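Local coordinates for protein pyridoxal 5'-phosphate synthase subunit PdxT (Thermus thermophilus, PDB 2YWD) that probably hydrolyses glutamine to glutamate and ammonia, which is channelled to the partner subunit PdxS for pyridoxal 5'-phosphate synthesis, at residues 15-27 with 174-186. Residues are numbered along the deposited sequence; the frame is centred on the assembly and turned at random.
Sequences REHKEALKRLGIE and ELTEDPRLHRYFL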
loop_
_atom_site.group_PDB
_atom_site.type_symbol
_atom_site.label_atom_id
_atom_site.label_comp_id
_atom_site.label_asym_id
_atom_site.label_seq_id
_atom_site.Cartn_x
_atom_site.Cartn_y
_atom_site.Cartn_z
ATOM N N ARG A 15 -2.371 -5.552 -11.835
ATOM C CA ARG A 15 -2.843 -6.857 -12.296
ATOM C C ARG A 15 -2.730 -7.908 -11.192
ATOM O O ARG A 15 -3.688 -8.624 -10.906
ATOM C CB ARG A 15 -2.028 -7.302 -13.519
ATOM C CG ARG A 15 -2.334 -8.707 -14.032
ATOM C CD ARG A 15 -1.411 -9.050 -15.206
ATOM N NE ARG A 15 -0.005 -9.034 -14.805
ATOM C CZ ARG A 15 1.021 -8.883 -15.640
ATOM N NH1 ARG A 15 0.810 -8.730 -16.941
ATOM N NH2 ARG A 15 2.263 -8.877 -15.172
ATOM N N GLU A 16 -1.558 -7.991 -10.567
ATOM C CA GLU A 16 -1.328 -8.967 -9.507
ATOM C C GLU A 16 -2.290 -8.825 -8.326
ATOM O O GLU A 16 -2.676 -9.824 -7.714
ATOM C CB GLU A 16 0.117 -8.875 -9.004
ATOM C CG GLU A 16 1.171 -9.489 -9.923
ATOM C CD GLU A 16 1.343 -8.750 -11.240
ATOM O OE1 GLU A 16 0.968 -7.558 -11.326
ATOM O OE2 GLU A 16 1.873 -9.363 -12.190
ATOM N N HIS A 17 -2.667 -7.593 -7.988
ATOM C CA HIS A 17 -3.602 -7.384 -6.881
ATOM C C HIS A 17 -5.016 -7.816 -7.272
ATOM O O HIS A 17 -5.755 -8.363 -6.449
ATOM C CB HIS A 17 -3.603 -5.914 -6.437
ATOM C CG HIS A 17 -2.508 -5.574 -5.467
ATOM N ND1 HIS A 17 -2.500 -6.026 -4.164
ATOM C CD2 HIS A 17 -1.395 -4.815 -5.607
ATOM C CE1 HIS A 17 -1.431 -5.559 -3.543
ATOM N NE2 HIS A 17 -0.744 -4.821 -4.397
ATOM N N LYS A 18 -5.393 -7.570 -8.523
ATOM C CA LYS A 18 -6.716 -7.975 -8.992
ATOM C C LYS A 18 -6.819 -9.498 -8.910
ATOM O O LYS A 18 -7.840 -10.037 -8.494
ATOM C CB LYS A 18 -6.938 -7.528 -10.438
ATOM C CG LYS A 18 -6.918 -6.024 -10.642
ATOM C CD LYS A 18 -7.220 -5.653 -12.094
ATOM C CE LYS A 18 -8.691 -5.881 -12.453
ATOM N NZ LYS A 18 -9.122 -7.304 -12.345
ATOM N N GLU A 19 -5.751 -10.180 -9.311
ATOM C CA GLU A 19 -5.713 -11.637 -9.276
ATOM C C GLU A 19 -5.787 -12.136 -7.840
ATOM O O GLU A 19 -6.497 -13.097 -7.543
ATOM C CB GLU A 19 -4.431 -12.149 -9.930
ATOM C CG GLU A 19 -4.342 -11.868 -11.416
ATOM C CD GLU A 19 -2.993 -12.239 -11.994
ATOM O OE1 GLU A 19 -2.810 -12.092 -13.222
ATOM O OE2 GLU A 19 -2.112 -12.675 -11.219
ATOM N N ALA A 20 -5.053 -11.480 -6.947
ATOM C CA ALA A 20 -5.055 -11.867 -5.545
ATOM C C ALA A 20 -6.449 -11.677 -4.952
ATOM O O ALA A 20 -6.907 -12.493 -4.150
ATOM C CB ALA A 20 -4.033 -11.040 -4.766
ATOM N N LEU A 21 -7.122 -10.604 -5.354
ATOM C CA LEU A 21 -8.462 -10.311 -4.854
ATOM C C LEU A 21 -9.509 -11.316 -5.326
ATOM O O LEU A 21 -10.546 -11.485 -4.684
ATOM C CB LEU A 21 -8.875 -8.887 -5.247
ATOM C CG LEU A 21 -8.171 -7.777 -4.454
ATOM C CD1 LEU A 21 -8.465 -6.411 -5.065
ATOM C CD2 LEU A 21 -8.639 -7.826 -3.004
ATOM N N LYS A 22 -9.248 -11.985 -6.444
ATOM C CA LYS A 22 -10.193 -12.976 -6.946
ATOM C C LYS A 22 -10.348 -14.112 -5.938
ATOM O O LYS A 22 -11.428 -14.684 -5.798
ATOM C CB LYS A 22 -9.724 -13.544 -8.289
ATOM C CG LYS A 22 -9.729 -12.540 -9.430
ATOM C CD LYS A 22 -9.317 -13.187 -10.752
ATOM C CE LYS A 22 -7.888 -13.716 -10.701
ATOM N NZ LYS A 22 -7.435 -14.272 -12.009
ATOM N N ARG A 23 -9.270 -14.428 -5.226
ATOM C CA ARG A 23 -9.304 -15.500 -4.236
ATOM C C ARG A 23 -10.221 -15.158 -3.069
ATOM O O ARG A 23 -10.555 -16.020 -2.256
ATOM C CB ARG A 23 -7.894 -15.806 -3.722
ATOM C CG ARG A 23 -6.951 -16.300 -4.809
ATOM C CD ARG A 23 -5.760 -17.054 -4.233
ATOM N NE ARG A 23 -4.854 -17.494 -5.291
ATOM C CZ ARG A 23 -4.039 -16.686 -5.965
ATOM N NH1 ARG A 23 -4.006 -15.389 -5.689
ATOM N NH2 ARG A 23 -3.270 -17.172 -6.932
ATOM N N LEU A 24 -10.617 -13.893 -2.984
ATOM C CA LEU A 24 -11.517 -13.450 -1.932
ATOM C C LEU A 24 -12.918 -13.282 -2.525
ATOM O O LEU A 24 -13.823 -12.765 -1.872
ATOM C CB LEU A 24 -11.035 -12.122 -1.334
ATOM C CG LEU A 24 -9.681 -12.139 -0.615
ATOM C CD1 LEU A 24 -9.433 -10.779 0.021
ATOM C CD2 LEU A 24 -9.666 -13.221 0.456
ATOM N N GLY A 25 -13.078 -13.725 -3.768
ATOM C CA GLY A 25 -14.359 -13.622 -4.445
ATOM C C GLY A 25 -14.657 -12.211 -4.920
ATOM O O GLY A 25 -15.803 -11.883 -5.236
ATOM N N ILE A 26 -13.618 -11.382 -4.985
ATOM C CA ILE A 26 -13.757 -9.985 -5.397
ATOM C C ILE A 26 -13.322 -9.726 -6.839
ATOM O O ILE A 26 -12.311 -10.253 -7.297
ATOM C CB ILE A 26 -12.913 -9.057 -4.476
ATOM C CG1 ILE A 26 -13.448 -9.100 -3.039
ATOM C CG2 ILE A 26 -12.918 -7.628 -5.012
ATOM C CD1 ILE A 26 -14.773 -8.405 -2.851
ATOM N N GLU A 27 -14.110 -8.929 -7.553
ATOM C CA GLU A 27 -13.772 -8.537 -8.915
ATOM C C GLU A 27 -13.377 -7.075 -8.763
ATOM O O GLU A 27 -14.228 -6.190 -8.708
ATOM C CB GLU A 27 -14.974 -8.682 -9.852
ATOM C CG GLU A 27 -15.171 -10.101 -10.362
ATOM C CD GLU A 27 -13.953 -10.624 -11.111
ATOM O OE1 GLU A 27 -13.536 -9.975 -12.096
ATOM O OE2 GLU A 27 -13.413 -11.682 -10.715
ATOM N N GLU A 174 0.714 -9.597 -2.865
ATOM C CA GLU A 174 0.083 -10.017 -4.114
ATOM C C GLU A 174 1.005 -10.901 -4.948
ATOM O O GLU A 174 0.589 -11.448 -5.973
ATOM C CB GLU A 174 -0.350 -8.799 -4.945
ATOM C CG GLU A 174 0.783 -8.099 -5.698
ATOM C CD GLU A 174 1.646 -7.206 -4.825
ATOM O OE1 GLU A 174 1.503 -7.242 -3.582
ATOM O OE2 GLU A 174 2.476 -6.459 -5.392
ATOM N N LEU A 175 2.258 -11.035 -4.525
ATOM C CA LEU A 175 3.196 -11.881 -5.254
ATOM C C LEU A 175 3.254 -13.277 -4.652
ATOM O O LEU A 175 4.182 -14.050 -4.913
ATOM C CB LEU A 175 4.589 -11.246 -5.298
ATOM C CG LEU A 175 4.662 -10.030 -6.230
ATOM C CD1 LEU A 175 6.098 -9.541 -6.337
ATOM C CD2 LEU A 175 4.129 -10.413 -7.613
ATOM N N THR A 176 2.247 -13.584 -3.841
ATOM C CA THR A 176 2.103 -14.894 -3.218
ATOM C C THR A 176 0.660 -15.276 -3.526
ATOM O O THR A 176 -0.110 -14.447 -4.014
ATOM C CB THR A 176 2.255 -14.847 -1.678
ATOM O OG1 THR A 176 1.089 -14.245 -1.098
ATOM C CG2 THR A 176 3.487 -14.043 -1.281
ATOM N N GLU A 177 0.286 -16.519 -3.250
ATOM C CA GLU A 177 -1.087 -16.938 -3.496
ATOM C C GLU A 177 -1.898 -16.899 -2.203
ATOM O O GLU A 177 -3.054 -17.319 -2.170
ATOM C CB GLU A 177 -1.112 -18.341 -4.106
ATOM C CG GLU A 177 -0.443 -18.409 -5.469
ATOM C CD GLU A 177 -0.866 -19.626 -6.262
ATOM O OE1 GLU A 177 -2.085 -19.789 -6.486
ATOM O OE2 GLU A 177 0.015 -20.416 -6.661
ATOM N N ASP A 178 -1.282 -16.375 -1.148
ATOM C CA ASP A 178 -1.907 -16.255 0.169
ATOM C C ASP A 178 -2.727 -14.960 0.198
ATOM O O ASP A 178 -2.167 -13.870 0.146
ATOM C CB ASP A 178 -0.813 -16.202 1.241
ATOM C CG ASP A 178 -1.361 -16.295 2.651
ATOM O OD1 ASP A 178 -2.548 -15.971 2.862
ATOM O OD2 ASP A 178 -0.591 -16.679 3.557
ATOM N N PRO A 179 -4.067 -15.066 0.290
ATOM C CA PRO A 179 -4.925 -13.878 0.313
ATOM C C PRO A 179 -5.276 -13.351 1.702
ATOM O O PRO A 179 -6.058 -12.411 1.825
ATOM C CB PRO A 179 -6.161 -14.358 -0.433
ATOM C CG PRO A 179 -6.319 -15.740 0.127
ATOM C CD PRO A 179 -4.885 -16.288 0.143
ATOM N N ARG A 180 -4.696 -13.940 2.741
ATOM C CA ARG A 180 -5.002 -13.525 4.105
ATOM C C ARG A 180 -4.702 -12.074 4.467
ATOM O O ARG A 180 -5.410 -11.487 5.287
ATOM C CB ARG A 180 -4.318 -14.458 5.101
ATOM C CG ARG A 180 -4.943 -15.849 5.152
ATOM C CD ARG A 180 -4.234 -16.688 6.190
ATOM N NE ARG A 180 -2.819 -16.794 5.866
ATOM C CZ ARG A 180 -1.851 -16.878 6.768
ATOM N NH1 ARG A 180 -2.140 -16.867 8.064
ATOM N NH2 ARG A 180 -0.590 -16.972 6.369
ATOM N N LEU A 181 -3.657 -11.490 3.888
ATOM C CA LEU A 181 -3.361 -10.098 4.195
ATOM C C LEU A 181 -4.380 -9.214 3.475
ATOM O O LEU A 181 -4.786 -8.172 3.992
ATOM C CB LEU A 181 -1.925 -9.736 3.785
ATOM C CG LEU A 181 -1.432 -8.343 4.205
ATOM C CD1 LEU A 181 -1.815 -8.051 5.662
ATOM C CD2 LEU A 181 0.090 -8.267 4.020
ATOM N N HIS A 182 -4.807 -9.632 2.286
ATOM C CA HIS A 182 -5.809 -8.868 1.549
ATOM C C HIS A 182 -7.139 -8.925 2.300
ATOM O O HIS A 182 -7.848 -7.922 2.403
ATOM C CB HIS A 182 -5.995 -9.420 0.132
ATOM C CG HIS A 182 -4.926 -8.996 -0.828
ATOM N ND1 HIS A 182 -3.652 -9.521 -0.806
ATOM C CD2 HIS A 182 -4.943 -8.087 -1.832
ATOM C CE1 HIS A 182 -2.930 -8.956 -1.757
ATOM N NE2 HIS A 182 -3.689 -8.083 -2.393
ATOM N N ARG A 183 -7.478 -10.100 2.823
ATOM C CA ARG A 183 -8.728 -10.250 3.572
ATOM C C ARG A 183 -8.672 -9.389 4.834
ATOM O O ARG A 183 -9.660 -8.755 5.212
ATOM C CB ARG A 183 -8.967 -11.723 3.938
ATOM C CG ARG A 183 -10.176 -11.955 4.857
ATOM C CD ARG A 183 -11.471 -11.433 4.240
ATOM N NE ARG A 183 -11.967 -12.288 3.165
ATOM C CZ ARG A 183 -12.963 -11.958 2.347
ATOM N NH1 ARG A 183 -13.566 -10.783 2.475
ATOM N NH2 ARG A 183 -13.372 -12.809 1.417
ATOM N N TYR A 184 -7.510 -9.367 5.484
ATOM C CA TYR A 184 -7.321 -8.560 6.690
ATOM C C TYR A 184 -7.669 -7.109 6.350
ATOM O O TYR A 184 -8.350 -6.419 7.115
ATOM C CB TYR A 184 -5.863 -8.653 7.154
ATOM C CG TYR A 184 -5.506 -7.723 8.293
ATOM C CD1 TYR A 184 -5.855 -8.030 9.609
ATOM C CD2 TYR A 184 -4.836 -6.526 8.052
ATOM C CE1 TYR A 184 -5.543 -7.160 10.660
ATOM C CE2 TYR A 184 -4.524 -5.652 9.088
ATOM C CZ TYR A 184 -4.879 -5.974 10.389
ATOM O OH TYR A 184 -4.570 -5.109 11.417
ATOM N N PHE A 185 -7.198 -6.655 5.192
ATOM C CA PHE A 185 -7.461 -5.294 4.733
ATOM C C PHE A 185 -8.948 -5.062 4.462
ATOM O O PHE A 185 -9.515 -4.049 4.884
ATOM C CB PHE A 185 -6.647 -4.990 3.465
ATOM C CG PHE A 185 -7.002 -3.675 2.816
ATOM C CD1 PHE A 185 -6.959 -2.489 3.545
ATOM C CD2 PHE A 185 -7.395 -3.627 1.481
ATOM C CE1 PHE A 185 -7.305 -1.271 2.953
ATOM C CE2 PHE A 185 -7.743 -2.414 0.878
ATOM C CZ PHE A 185 -7.697 -1.234 1.617
ATOM N N LEU A 186 -9.585 -5.994 3.762
ATOM C CA LEU A 186 -11.004 -5.842 3.457
ATOM C C LEU A 186 -11.840 -5.813 4.733
ATOM O O LEU A 186 -12.833 -5.089 4.818
ATOM C CB LEU A 186 -11.483 -6.974 2.546
ATOM C CG LEU A 186 -10.809 -7.044 1.175
ATOM C CD1 LEU A 186 -11.570 -8.030 0.298
ATOM C CD2 LEU A 186 -10.792 -5.661 0.529
HETATM O O HOH W 1 -1.527 -12.224 -7.601
HETATM O O HOH W 2 -15.233 -10.453 0.005
#
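His17 and His182 share a hydrogen bond between His17 ND1 and His182 NE2, 3.0 Å long; either nitrogen could be the donor. The rings meet rim to rim with their planes steeply inclined. Both ring nitrogens of His17 have partners, since its NE2 bonds to Thr80 OG1. Over one face of His17 lies Glu174, its CB 3.7 Å from the ring centroid in a CH-pi contact. The Glu174 carboxylate stacks on the same ring, with planes 23° apart. Glu174 CG sits between the backbone N and the carbonyl carbon (chi1 78°), and with the bend at chi2 this lays the chain over the His17 ring. Glu174 OE2 is hydrogen-bonded to His172 ND1, which fits the predicted Cys-His-Glu charge relay of class I glutamine amidotransferases. This would make His17 a second-shell neighbour of the predicted triad. Ala20 CB lies over one face of the His182 ring in another CH-pi contact.

Helices 15-22 and 180-186 cross at -83°, with axes 9.9 Å apart. Water 1 donates to Glu16 O and Glu174 O, linking two backbone carbonyls. A Schellman motif with Gly25 ends the first helix, and Leu24 beside it fits between Pro179, His182 and Leu186. Leu24 CD1 and Leu186 CD1 meet tip to tip at 3.5 Å, a tight contact. Leu24 O receives a weak bond from Arg183 NH2 (3.3 Å); water 2 also donates to it and accepts from Arg183 NH1. Nearer the solvent, Arg23 NH2 forms a salt bridge to Glu177 OE1 at 2.9 Å. The oxygen is met on its anti side, well out of the carboxylate plane, and the bond is bent.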